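Local coordinates for Low molecular weight phosphotyrosine protein phosphatase 1 (Drosophila melanogaster, PDB 7CUY) that probably removes phosphate from phosphotyrosine in proteins, and from small aryl and acyl phosphates, as a cytoplasmic low molecular weight tyrosine phosphatase, at residues V37-I42 / C66-R71; D52-S57 / R129-F134; I73-F78 / L98-S103; Y83-D88 / L108-F113. All blocks are in the same frame, centred on the assembly; numbering follows the deposited sequence.

In the fold
All four contacts lie in one chain, built round a parallel sheet with strand order 35-41, 3-9, 83-86, 106-109. Contacts 1 and 4 involve the two outermost strands, their centres about 16 Å apart on opposite sides of the chain's centre. Contact 3 touches both: Ile73 and Asp77 meet contact 1, and Phe78 packs on Ile84 of contact 4. Contact 2, joining helix 53-61 to helix 132-153, has its centre about 30 Å from that of contact 3. Along the chain, contact 1 crosses contact 2 and closes before contacts 3 and 4 open; these two alternate, nested within contact 2. Contacts 1, 2 and 4 each come near the probable catalytic residues, contact 3 less so.

Contact 1 (V37-I42 / C66-R71); sequences VDSAAI and CTHIVR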
loop_
_atom_site.group_PDB
_atom_site.type_symbol
_atom_site.label_atom_id
_atom_site.label_comp_id
_atom_site.label_asym_id
_atom_site.label_seq_id
_atom_site.Cartn_x
_atom_site.Cartn_y
_atom_site.Cartn_z
ATOM N N VAL A 37 -8.057 4.023 5.191
ATOM C CA VAL A 37 -6.819 3.493 4.638
ATOM C C VAL A 37 -5.674 3.787 5.604
ATOM O O VAL A 37 -5.574 4.891 6.135
ATOM C CB VAL A 37 -6.506 4.091 3.251
ATOM C CG1 VAL A 37 -5.404 3.292 2.559
ATOM C CG2 VAL A 37 -7.772 4.153 2.372
ATOM N N ASP A 38 -4.792 2.806 5.800
ATOM C CA ASP A 38 -3.624 2.920 6.667
ATOM C C ASP A 38 -2.497 2.184 5.960
ATOM O O ASP A 38 -2.724 1.534 4.934
ATOM C CB ASP A 38 -3.932 2.352 8.056
ATOM C CG ASP A 38 -2.873 2.708 9.120
ATOM O OD1 ASP A 38 -2.150 3.721 8.975
ATOM O OD2 ASP A 38 -2.794 1.968 10.139
ATOM N N SER A 39 -1.269 2.301 6.470
ATOM C CA SER A 39 -0.179 1.481 5.941
ATOM C C SER A 39 0.749 1.067 7.081
ATOM O O SER A 39 0.759 1.692 8.141
ATOM C CB SER A 39 0.609 2.207 4.834
ATOM O OG SER A 39 1.263 3.360 5.343
ATOM N N ALA A 40 1.514 -0.008 6.874
ATOM C CA ALA A 40 2.472 -0.420 7.900
ATOM C C ALA A 40 3.557 -1.303 7.289
ATOM O O ALA A 40 3.492 -1.688 6.116
ATOM C CB ALA A 40 1.773 -1.133 9.064
ATOM N N ALA A 41 4.545 -1.645 8.126
ATOM C CA ALA A 41 5.782 -2.303 7.717
ATOM C C ALA A 41 5.839 -3.732 8.235
ATOM O O ALA A 41 5.412 -3.996 9.364
ATOM C CB ALA A 41 7.007 -1.549 8.251
ATOM N N ILE A 42 6.363 -4.649 7.401
ATOM C CA ILE A 42 6.782 -5.969 7.891
ATOM C C ILE A 42 7.905 -5.805 8.908
ATOM O O ILE A 42 7.798 -6.249 10.058
ATOM C CB ILE A 42 7.235 -6.889 6.733
ATOM C CG1 ILE A 42 6.140 -7.145 5.686
ATOM C CG2 ILE A 42 7.749 -8.252 7.272
ATOM C CD1 ILE A 42 4.979 -7.972 6.177
ATOM N N CYS A 66 2.209 13.560 2.097
ATOM C CA CYS A 66 2.463 12.361 2.882
ATOM C C CYS A 66 2.985 12.775 4.248
ATOM O O CYS A 66 4.131 13.220 4.373
ATOM C CB CYS A 66 3.461 11.442 2.182
ATOM S SG CYS A 66 3.725 9.919 3.079
ATOM N N THR A 67 2.160 12.599 5.270
ATOM C CA THR A 67 2.517 12.939 6.640
ATOM C C THR A 67 2.515 11.695 7.519
ATOM O O THR A 67 2.275 11.762 8.724
ATOM C CB THR A 67 1.556 13.987 7.185
ATOM O OG1 THR A 67 0.254 13.403 7.293
ATOM C CG2 THR A 67 1.490 15.156 6.228
ATOM N N HIS A 68 2.770 10.551 6.915
ATOM C CA HIS A 68 2.618 9.289 7.604
ATOM C C HIS A 68 3.864 9.001 8.443
ATOM O O HIS A 68 4.981 9.403 8.100
ATOM C CB HIS A 68 2.310 8.209 6.555
ATOM C CG HIS A 68 2.849 6.854 6.865
ATOM N ND1 HIS A 68 2.147 5.923 7.608
ATOM C CD2 HIS A 68 4.009 6.253 6.499
ATOM C CE1 HIS A 68 2.862 4.814 7.699
ATOM N NE2 HIS A 68 3.997 4.990 7.037
ATOM N N ILE A 69 3.654 8.347 9.580
ATOM C CA ILE A 69 4.735 7.889 10.449
ATOM C C ILE A 69 4.798 6.371 10.374
ATOM O O ILE A 69 3.778 5.697 10.566
ATOM C CB ILE A 69 4.529 8.334 11.907
ATOM C CG1 ILE A 69 4.336 9.849 12.005
ATOM C CG2 ILE A 69 5.727 7.907 12.751
ATOM C CD1 ILE A 69 4.415 10.370 13.425
ATOM N N VAL A 70 5.999 5.835 10.142
ATOM C CA VAL A 70 6.183 4.394 9.978
ATOM C C VAL A 70 5.809 3.654 11.253
ATOM O O VAL A 70 6.365 3.906 12.328
ATOM C CB VAL A 70 7.628 4.074 9.580
ATOM C CG1 VAL A 70 7.848 2.562 9.566
ATOM C CG2 VAL A 70 7.963 4.688 8.227
ATOM N N ARG A 71 4.895 2.701 11.130
ATOM C CA ARG A 71 4.645 1.737 12.185
ATOM C C ARG A 71 4.754 0.336 11.604
ATOM O O ARG A 71 4.666 0.126 10.382
ATOM C CB ARG A 71 3.265 1.938 12.840
ATOM C CG ARG A 71 2.123 1.215 12.130
ATOM C CD ARG A 71 0.821 1.303 12.914
ATOM N NE ARG A 71 -0.345 0.903 12.122
ATOM C CZ ARG A 71 -0.795 -0.348 12.015
ATOM N NH1 ARG A 71 -0.184 -1.349 12.649
ATOM N NH2 ARG A 71 -1.863 -0.602 11.265
HETATM O O HOH W 1 -0.199 4.034 10.990
#
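Asp38 OD2 takes two N-H groups of Arg71: NH2 at 3.0 Å, with an N-H...O angle of 161°, and more weakly NE. OD2 lies in the guanidinium plane, at its edge, but the carboxylate is turned 31° from it and is met on the anti side, well out of its own plane. The other oxygen, OD1, accepts from a water that also receives a weak bond from Arg71 NE, a second, weaker link. With chi1 at 87° and an extended chain from CG to NE, Arg71 runs over Ala40, whose CB sits under the centre of the guanidinium, 4.0 Å from CZ; this small methyl lets the group lie close to the strand. NH1 turns to Asp77 in a second salt bridge.

The backbone is tied as well: Ala41 N donates to Arg71 O at 2.9 Å. On the other side of the strand, Ser39 OG lies over one face of the His68 ring, 3.2 Å from CE1, while its hydrogen bonds go to Glu20 and Asn12. His68 NE2 also bonds Asn12. Ala41, whose side chain is about 6 Å from that of Cys9, the probable nucleophile, touches Val70. The arrangement is a loop laid against an edge strand of the parallel sheet, beside the phosphate-binding loop of the low molecular weight phosphatase fold.

Contact 2 (D52-S57 / R129-F134); sequences DPRAIS and RGAEGF
Arg54 and Phe134 form the tight part of this contact. Arg54 CB stands over the centre of the Phe134 ring, 3.7 Å from its centroid and 6° off the normal, a CH-pi contact. The chain then bends at chi3 (-75°), which brings the guanidinium back so that NE lies 3.4 Å from Phe134 CE1, the two planes 45° apart. Beside it, Ala55 CB touches Phe134 CD2 at 3.8 Å; its methyl is small enough to let the helix backbone come close, Ala55 N lying near Phe134 CD2.

Asp52 is the N-cap of helix 53-61. Its OD2 accepts Arg54 N at 2.7 Å and Arg54 NE at 2.9 Å from opposite faces of the carboxylate plane, so one oxygen both caps the helix and fixes the arginine. Phe134 belongs to helix 132-153, and its side chain is about 7 Å from those of Arg15 and Asp124, the probable catalytic residues.

Toward solvent the grip loosens. Arg54 NH1 reaches Gly130 O at 3.2 Å, tilted from the guanidinium plane, Arg129 O only weakly, and also Glu128 O; NH2 bonds Tyr126 O. A leucine in place of Arg54 would probably leave the Asp52 carboxylate without its charged mate and the Gly130 and Glu128 carbonyls without this donor.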
loop_
_atom_site.group_PDB
_atom_site.type_symbol
_atom_site.label_atom_id
_atom_site.label_comp_id
_atom_site.label_asym_id
_atom_site.label_seq_id
_atom_site.Cartn_x
_atom_site.Cartn_y
_atom_site.Cartn_z
ATOM N N ASP A 52 10.365 7.772 2.749
ATOM C CA ASP A 52 11.586 8.133 2.043
ATOM C C ASP A 52 11.401 9.486 1.357
ATOM O O ASP A 52 10.352 9.729 0.749
ATOM C CB ASP A 52 11.943 7.071 1.000
ATOM C CG ASP A 52 13.282 7.345 0.323
ATOM O OD1 ASP A 52 14.302 6.786 0.783
ATOM O OD2 ASP A 52 13.324 8.118 -0.660
ATOM N N PRO A 53 12.380 10.388 1.447
ATOM C CA PRO A 53 12.258 11.682 0.755
ATOM C C PRO A 53 11.853 11.553 -0.696
ATOM O O PRO A 53 11.146 12.432 -1.217
ATOM C CB PRO A 53 13.660 12.305 0.904
ATOM C CG PRO A 53 14.515 11.286 1.572
ATOM C CD PRO A 53 13.604 10.302 2.256
ATOM N N ARG A 54 12.248 10.464 -1.363
ATOM C CA ARG A 54 11.876 10.295 -2.766
ATOM C C ARG A 54 10.412 9.907 -2.906
ATOM O O ARG A 54 9.776 10.242 -3.913
ATOM C CB ARG A 54 12.771 9.255 -3.432
ATOM C CG ARG A 54 14.256 9.585 -3.344
ATOM C CD ARG A 54 15.116 8.407 -3.764
ATOM N NE ARG A 54 15.166 7.373 -2.730
ATOM C CZ ARG A 54 15.876 6.253 -2.828
ATOM N NH1 ARG A 54 16.601 6.014 -3.918
ATOM N NH2 ARG A 54 15.860 5.374 -1.838
ATOM N N ALA A 55 9.861 9.199 -1.916
ATOM C CA ALA A 55 8.423 8.947 -1.933
ATOM C C ALA A 55 7.646 10.242 -1.708
ATOM O O ALA A 55 6.667 10.524 -2.411
ATOM C CB ALA A 55 8.055 7.908 -0.876
ATOM N N ILE A 56 8.076 11.045 -0.734
ATOM C CA ILE A 56 7.408 12.323 -0.485
ATOM C C ILE A 56 7.464 13.202 -1.730
ATOM O O ILE A 56 6.446 13.745 -2.180
ATOM C CB ILE A 56 8.027 13.013 0.743
ATOM C CG1 ILE A 56 7.710 12.194 1.991
ATOM C CG2 ILE A 56 7.514 14.427 0.872
ATOM C CD1 ILE A 56 8.561 12.536 3.192
ATOM N N SER A 57 8.641 13.311 -2.340
ATOM C CA SER A 57 8.767 14.191 -3.491
ATOM C C SER A 57 7.958 13.682 -4.669
ATOM O O SER A 57 7.384 14.482 -5.424
ATOM C CB SER A 57 10.235 14.357 -3.861
ATOM O OG SER A 57 10.919 14.970 -2.774
ATOM N N ARG A 129 19.531 4.681 -7.184
ATOM C CA ARG A 129 20.043 5.998 -6.818
ATOM C C ARG A 129 18.916 7.022 -6.789
ATOM O O ARG A 129 18.667 7.663 -5.756
ATOM C CB ARG A 129 21.126 6.452 -7.789
ATOM C CG ARG A 129 22.403 5.683 -7.736
ATOM C CD ARG A 129 23.341 6.289 -8.761
ATOM N NE ARG A 129 23.509 7.712 -8.499
ATOM C CZ ARG A 129 24.569 8.227 -7.891
ATOM N NH1 ARG A 129 25.558 7.420 -7.512
ATOM N NH2 ARG A 129 24.643 9.539 -7.680
ATOM N N GLY A 130 18.219 7.179 -7.924
ATOM C CA GLY A 130 17.239 8.231 -8.102
ATOM C C GLY A 130 15.859 7.830 -7.624
ATOM O O GLY A 130 15.684 6.881 -6.856
ATOM N N ALA A 131 14.857 8.566 -8.099
ATOM C CA ALA A 131 13.482 8.334 -7.688
ATOM C C ALA A 131 12.622 7.730 -8.790
ATOM O O ALA A 131 11.397 7.663 -8.630
ATOM C CB ALA A 131 12.860 9.640 -7.187
ATOM N N GLU A 132 13.230 7.256 -9.887
ATOM C CA GLU A 132 12.443 6.708 -10.988
ATOM C C GLU A 132 11.591 5.536 -10.532
ATOM O O GLU A 132 10.437 5.412 -10.947
ATOM C CB GLU A 132 13.349 6.276 -12.141
ATOM N N GLY A 133 12.139 4.663 -9.681
ATOM C CA GLY A 133 11.368 3.532 -9.197
ATOM C C GLY A 133 10.181 3.918 -8.339
ATOM O O GLY A 133 9.227 3.140 -8.224
ATOM N N PHE A 134 10.228 5.095 -7.718
ATOM C CA PHE A 134 9.089 5.569 -6.946
ATOM C C PHE A 134 7.976 6.026 -7.873
ATOM O O PHE A 134 6.789 5.781 -7.614
ATOM C CB PHE A 134 9.529 6.706 -6.023
ATOM C CG PHE A 134 10.478 6.275 -4.925
ATOM C CD1 PHE A 134 11.791 5.935 -5.215
ATOM C CD2 PHE A 134 10.063 6.249 -3.598
ATOM C CE1 PHE A 134 12.671 5.543 -4.202
ATOM C CE2 PHE A 134 10.930 5.859 -2.577
ATOM C CZ PHE A 134 12.233 5.520 -2.876
#

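Contact 3 (I73-F78 / L98-S103); sequences IRKQDF and LAPKGS
Phe78 lies against Ala99, whose CA sits over the centre of the ring, 3.6 Å from the centroid and 12° off its normal, a CH-pi contact. The methyl of Ala99 lies off the CD1-CE1 side of the ring, its CB 3.5 Å from Phe78 CE1. Around this spot the ring meets Leu98 CB, 3.7 Å from Phe78 CZ, and Pro100 CD, 3.8 Å from Phe78 CD2. A flat ring suits the place because its face lets the backbone of Ala99 lie directly on it, while Leu98 and Pro100 meet its outer carbons. The Phe78 CG stands anti to its carbonyl carbon (chi1 -63°), which carries the ring across to the loop.

Further out, Leu98 CD1 touches Ile73 CG2 at 4.0 Å, and the aliphatic chain of Lys75, bent at chi2, passes Leu98 O with its CD at 3.4 Å. At the other end, Ser103 CB packs on Phe78 O.

The contact thus joins the segment 73-78, which leads into helix 77-80, to the loop between helix 89-98 and strand 106-109, the return leg of a beta-alpha-beta crossover. An alanine in place of Phe78 is likely to open a gap beside Ala99 and Pro100 and leave Leu98 with a weaker hold.

A second shell sets these groups. Ser103 N closes a type II turn onto Pro100 O, with Gly102 at a positive phi, and Ser103 OG donates to the same oxygen at 2.6 Å. Asp77 OD2 accepts Arg74 N at 2.8 Å, tying these two residues together.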
loop_
_atom_site.group_PDB
_atom_site.type_symbol
_atom_site.label_atom_id
_atom_site.label_comp_id
_atom_site.label_asym_id
_atom_site.label_seq_id
_atom_site.Cartn_x
_atom_site.Cartn_y
_atom_site.Cartn_z
ATOM N N ILE A 73 3.478 -3.648 11.286
ATOM C CA ILE A 73 2.254 -4.429 11.326
ATOM C C ILE A 73 2.184 -5.189 12.650
ATOM O O ILE A 73 3.209 -5.574 13.235
ATOM C CB ILE A 73 2.210 -5.379 10.114
ATOM C CG1 ILE A 73 0.864 -6.103 10.000
ATOM C CG2 ILE A 73 3.342 -6.404 10.180
ATOM C CD1 ILE A 73 0.712 -6.899 8.682
ATOM N N ARG A 74 0.966 -5.379 13.145
ATOM C CA ARG A 74 0.730 -6.173 14.340
ATOM C C ARG A 74 -0.349 -7.212 14.056
ATOM O O ARG A 74 -1.102 -7.117 13.083
ATOM C CB ARG A 74 0.337 -5.284 15.530
ATOM C CG ARG A 74 -0.586 -4.160 15.164
ATOM C CD ARG A 74 -0.975 -3.325 16.378
ATOM N NE ARG A 74 -1.495 -2.019 15.976
ATOM C CZ ARG A 74 -0.781 -0.895 16.009
ATOM N NH1 ARG A 74 0.476 -0.920 16.438
ATOM N NH2 ARG A 74 -1.317 0.253 15.613
ATOM N N LYS A 75 -0.407 -8.230 14.912
ATOM C CA LYS A 75 -1.371 -9.303 14.701
ATOM C C LYS A 75 -2.811 -8.809 14.785
ATOM O O LYS A 75 -3.683 -9.354 14.103
ATOM C CB LYS A 75 -1.136 -10.419 15.717
ATOM C CG LYS A 75 0.290 -10.930 15.750
ATOM C CD LYS A 75 0.503 -11.987 14.693
ATOM C CE LYS A 75 1.550 -12.989 15.124
ATOM N NZ LYS A 75 0.996 -14.385 15.167
ATOM N N GLN A 76 -3.096 -7.790 15.607
ATOM C CA GLN A 76 -4.478 -7.326 15.667
ATOM C C GLN A 76 -4.908 -6.652 14.367
ATOM O O GLN A 76 -6.114 -6.505 14.134
ATOM C CB GLN A 76 -4.700 -6.377 16.842
ATOM C CG GLN A 76 -4.402 -4.915 16.546
ATOM C CD GLN A 76 -5.067 -3.973 17.532
ATOM O OE1 GLN A 76 -4.415 -3.436 18.440
ATOM N NE2 GLN A 76 -6.372 -3.752 17.350
ATOM N N ASP A 77 -3.950 -6.249 13.519
ATOM C CA ASP A 77 -4.289 -5.749 12.191
ATOM C C ASP A 77 -5.120 -6.766 11.428
ATOM O O ASP A 77 -6.062 -6.400 10.723
ATOM C CB ASP A 77 -3.030 -5.419 11.395
ATOM C CG ASP A 77 -2.333 -4.165 11.878
ATOM O OD1 ASP A 77 -3.007 -3.229 12.363
ATOM O OD2 ASP A 77 -1.091 -4.114 11.771
ATOM N N PHE A 78 -4.801 -8.054 11.565
ATOM C CA PHE A 78 -5.538 -9.041 10.784
ATOM C C PHE A 78 -6.976 -9.200 11.258
ATOM O O PHE A 78 -7.775 -9.807 10.542
ATOM C CB PHE A 78 -4.823 -10.391 10.804
ATOM C CG PHE A 78 -3.463 -10.358 10.168
ATOM C CD1 PHE A 78 -3.300 -10.664 8.823
ATOM C CD2 PHE A 78 -2.351 -10.005 10.912
ATOM C CE1 PHE A 78 -2.045 -10.621 8.229
ATOM C CE2 PHE A 78 -1.092 -9.968 10.332
ATOM C CZ PHE A 78 -0.938 -10.278 8.995
ATOM N N LEU A 98 2.318 -14.354 9.035
ATOM C CA LEU A 98 1.885 -13.544 10.173
ATOM C C LEU A 98 0.399 -13.686 10.510
ATOM O O LEU A 98 0.029 -13.598 11.685
ATOM C CB LEU A 98 2.204 -12.077 9.910
ATOM C CG LEU A 98 3.671 -11.703 10.118
ATOM C CD1 LEU A 98 3.957 -10.331 9.504
ATOM C CD2 LEU A 98 3.961 -11.707 11.602
ATOM N N ALA A 99 -0.464 -13.872 9.514
ATOM C CA ALA A 99 -1.912 -13.871 9.718
ATOM C C ALA A 99 -2.353 -14.992 10.657
ATOM O O ALA A 99 -2.077 -16.164 10.374
ATOM C CB ALA A 99 -2.613 -14.043 8.368
ATOM N N PRO A 100 -3.037 -14.700 11.756
ATOM C CA PRO A 100 -3.660 -15.796 12.510
ATOM C C PRO A 100 -4.671 -16.527 11.642
ATOM O O PRO A 100 -5.499 -15.911 10.966
ATOM C CB PRO A 100 -4.321 -15.095 13.703
ATOM C CG PRO A 100 -4.101 -13.636 13.514
ATOM C CD PRO A 100 -3.060 -13.422 12.481
ATOM N N LYS A 101 -4.576 -17.854 11.636
ATOM C CA LYS A 101 -5.476 -18.664 10.830
ATOM C C LYS A 101 -6.923 -18.364 11.177
ATOM O O LYS A 101 -7.317 -18.410 12.345
ATOM C CB LYS A 101 -5.198 -20.149 11.045
ATOM C CG LYS A 101 -6.295 -21.051 10.492
ATOM C CD LYS A 101 -5.801 -22.482 10.398
ATOM C CE LYS A 101 -6.812 -23.376 9.690
ATOM N NZ LYS A 101 -6.941 -24.681 10.398
ATOM N N GLY A 102 -7.714 -18.058 10.149
ATOM C CA GLY A 102 -9.108 -17.750 10.337
ATOM C C GLY A 102 -9.411 -16.311 10.649
ATOM O O GLY A 102 -10.581 -15.995 10.902
ATOM N N SER A 103 -8.406 -15.432 10.659
ATOM C CA SER A 103 -8.651 -14.011 10.875
ATOM C C SER A 103 -9.397 -13.411 9.682
ATOM O O SER A 103 -9.317 -13.907 8.557
ATOM C CB SER A 103 -7.338 -13.259 11.097
ATOM O OG SER A 103 -6.367 -13.635 10.131
#

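Contact 4 (Y83-D88 / L108-F113); sequences YIFGMD and LMLGDF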
loop_
_atom_site.group_PDB
_atom_site.type_symbol
_atom_site.label_atom_id
_atom_site.label_comp_id
_atom_site.label_asym_id
_atom_site.label_seq_id
_atom_site.Cartn_x
_atom_site.Cartn_y
_atom_site.Cartn_z
ATOM N N TYR A 83 -9.113 -5.655 4.308
ATOM C CA TYR A 83 -8.211 -5.917 3.202
ATOM C C TYR A 83 -6.805 -5.546 3.628
ATOM O O TYR A 83 -6.583 -4.437 4.113
ATOM C CB TYR A 83 -8.611 -5.096 1.975
ATOM C CG TYR A 83 -10.044 -5.332 1.574
ATOM C CD1 TYR A 83 -10.403 -6.485 0.883
ATOM C CD2 TYR A 83 -11.035 -4.410 1.889
ATOM C CE1 TYR A 83 -11.729 -6.715 0.511
ATOM C CE2 TYR A 83 -12.355 -4.622 1.537
ATOM C CZ TYR A 83 -12.699 -5.778 0.839
ATOM O OH TYR A 83 -14.012 -5.989 0.476
ATOM N N ILE A 84 -5.861 -6.464 3.452
ATOM C CA ILE A 84 -4.446 -6.183 3.657
ATOM C C ILE A 84 -3.706 -6.493 2.360
ATOM O O ILE A 84 -3.835 -7.596 1.826
ATOM C CB ILE A 84 -3.876 -6.999 4.830
ATOM C CG1 ILE A 84 -4.682 -6.705 6.103
ATOM C CG2 ILE A 84 -2.433 -6.649 5.037
ATOM C CD1 ILE A 84 -4.091 -7.255 7.370
ATOM N N PHE A 85 -2.945 -5.524 1.859
ATOM C CA PHE A 85 -2.276 -5.593 0.563
ATOM C C PHE A 85 -0.762 -5.679 0.724
ATOM O O PHE A 85 -0.155 -4.820 1.368
ATOM C CB PHE A 85 -2.584 -4.354 -0.292
ATOM C CG PHE A 85 -3.971 -4.325 -0.884
ATOM C CD1 PHE A 85 -4.257 -5.011 -2.049
ATOM C CD2 PHE A 85 -4.969 -3.580 -0.295
ATOM C CE1 PHE A 85 -5.533 -4.955 -2.612
ATOM C CE2 PHE A 85 -6.242 -3.535 -0.839
ATOM C CZ PHE A 85 -6.524 -4.221 -1.998
ATOM N N GLY A 86 -0.137 -6.689 0.077
ATOM C CA GLY A 86 1.297 -6.667 -0.116
ATOM C C GLY A 86 1.649 -6.050 -1.455
ATOM O O GLY A 86 0.807 -5.898 -2.332
ATOM N N MET A 87 2.918 -5.695 -1.614
ATOM C CA MET A 87 3.379 -5.119 -2.869
ATOM C C MET A 87 4.029 -6.134 -3.806
ATOM O O MET A 87 3.953 -5.961 -5.030
ATOM C CB MET A 87 4.367 -3.982 -2.594
ATOM C CG MET A 87 3.809 -2.891 -1.683
ATOM S SD MET A 87 2.440 -1.978 -2.429
ATOM C CE MET A 87 1.148 -2.254 -1.248
ATOM N N ASP A 88 4.678 -7.170 -3.268
ATOM C CA ASP A 88 5.397 -8.148 -4.079
ATOM C C ASP A 88 5.244 -9.527 -3.439
ATOM O O ASP A 88 4.625 -9.679 -2.385
ATOM C CB ASP A 88 6.871 -7.738 -4.257
ATOM C CG ASP A 88 7.625 -7.678 -2.959
ATOM O OD1 ASP A 88 7.138 -8.242 -1.963
ATOM O OD2 ASP A 88 8.716 -7.055 -2.923
ATOM N N LEU A 108 -4.313 -9.712 -0.090
ATOM C CA LEU A 108 -4.272 -9.529 -1.529
ATOM C C LEU A 108 -2.943 -8.902 -1.906
ATOM O O LEU A 108 -2.284 -8.259 -1.095
ATOM C CB LEU A 108 -5.446 -8.645 -2.013
ATOM C CG LEU A 108 -6.823 -9.180 -1.586
ATOM C CD1 LEU A 108 -7.885 -8.126 -1.776
ATOM C CD2 LEU A 108 -7.179 -10.488 -2.331
ATOM N N MET A 109 -2.547 -9.090 -3.147
ATOM C CA MET A 109 -1.406 -8.370 -3.674
ATOM C C MET A 109 -1.939 -7.240 -4.546
ATOM O O MET A 109 -2.786 -7.476 -5.416
ATOM C CB MET A 109 -0.487 -9.306 -4.463
ATOM C CG MET A 109 0.856 -8.675 -4.678
ATOM S SD MET A 109 2.015 -9.732 -5.532
ATOM C CE MET A 109 1.330 -9.665 -7.191
ATOM N N LEU A 110 -1.487 -6.006 -4.276
ATOM C CA LEU A 110 -2.144 -4.844 -4.881
ATOM C C LEU A 110 -2.134 -4.926 -6.410
ATOM O O LEU A 110 -3.137 -4.611 -7.064
ATOM C CB LEU A 110 -1.480 -3.550 -4.397
ATOM C CG LEU A 110 -2.096 -2.254 -4.960
ATOM C CD1 LEU A 110 -3.579 -2.223 -4.730
ATOM C CD2 LEU A 110 -1.458 -1.018 -4.348
ATOM N N GLY A 111 -1.030 -5.389 -6.997
ATOM C CA GLY A 111 -0.927 -5.394 -8.442
ATOM C C GLY A 111 -1.766 -6.453 -9.139
ATOM O O GLY A 111 -1.810 -6.458 -10.371
ATOM N N ASP A 112 -2.415 -7.351 -8.398
ATOM C CA ASP A 112 -3.357 -8.254 -9.057
ATOM C C ASP A 112 -4.613 -7.522 -9.540
ATOM O O ASP A 112 -5.479 -8.137 -10.177
ATOM C CB ASP A 112 -3.742 -9.410 -8.123
ATOM C CG ASP A 112 -2.669 -10.513 -8.067
ATOM O OD1 ASP A 112 -1.783 -10.541 -8.945
ATOM O OD2 ASP A 112 -2.719 -11.362 -7.145
ATOM N N PHE A 113 -4.732 -6.224 -9.265
ATOM C CA PHE A 113 -5.856 -5.429 -9.732
ATOM C C PHE A 113 -5.353 -4.434 -10.764
ATOM O O PHE A 113 -4.309 -3.804 -10.565
ATOM C CB PHE A 113 -6.558 -4.742 -8.555
ATOM C CG PHE A 113 -7.196 -5.720 -7.616
ATOM C CD1 PHE A 113 -8.499 -6.143 -7.821
ATOM C CD2 PHE A 113 -6.460 -6.291 -6.585
ATOM C CE1 PHE A 113 -9.081 -7.082 -6.980
ATOM C CE2 PHE A 113 -7.026 -7.231 -5.740
ATOM C CZ PHE A 113 -8.334 -7.631 -5.929
HETATM O O HOH W 2 1.712 -5.865 -6.368
#
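Three backbone hydrogen bonds join strand 83-86 to the segment 108-113. Leu108 N donates to Ile84 O at 2.9 Å, and Gly86 N returns a bond to Leu108 O at 2.9 Å. Leu110 N then reaches Gly86 O at 3.0 Å. The first and last are nearly straight, at 171° and 172°. Leu108 O is approached besides by the CA-H of Phe85, 3.1 Å from CA to O. Direct pairing runs into the first residue of the 3-10 segment, Leu110; beyond it a water links the two sides, donating to Met87 O at 2.6 Å and accepting from Gly111 N. Met87 N is satisfied by Asn91 OD1.

On one face Phe85 packs against Leu108, its CE1 3.7 Å from Leu108 CB. Leu110 CD1 lies over one face of the Phe85 ring, toward its rim; its CG is anti to the backbone N (chi1 -180°), which carries the branched end there. Phe113 meets the ring at its edge, and Phe148 stands edge-to-face to both aromatics. On the other face, Gly86 has no side chain, and Met109 lies alongside it, its CG 3.6 Å from Gly86 O and its SD 3.9 Å from Asp88 C.

Asp88 is the N-cap of helix 89-98: OD1 accepts Asn91 N, while OD2 makes a salt bridge with Arg15, probably catalytic, and so may help to position it. Parallel neighbours linked through helix 89-98 make this a classic beta-alpha-beta unit, with the active site at the carboxyl ends of its strands.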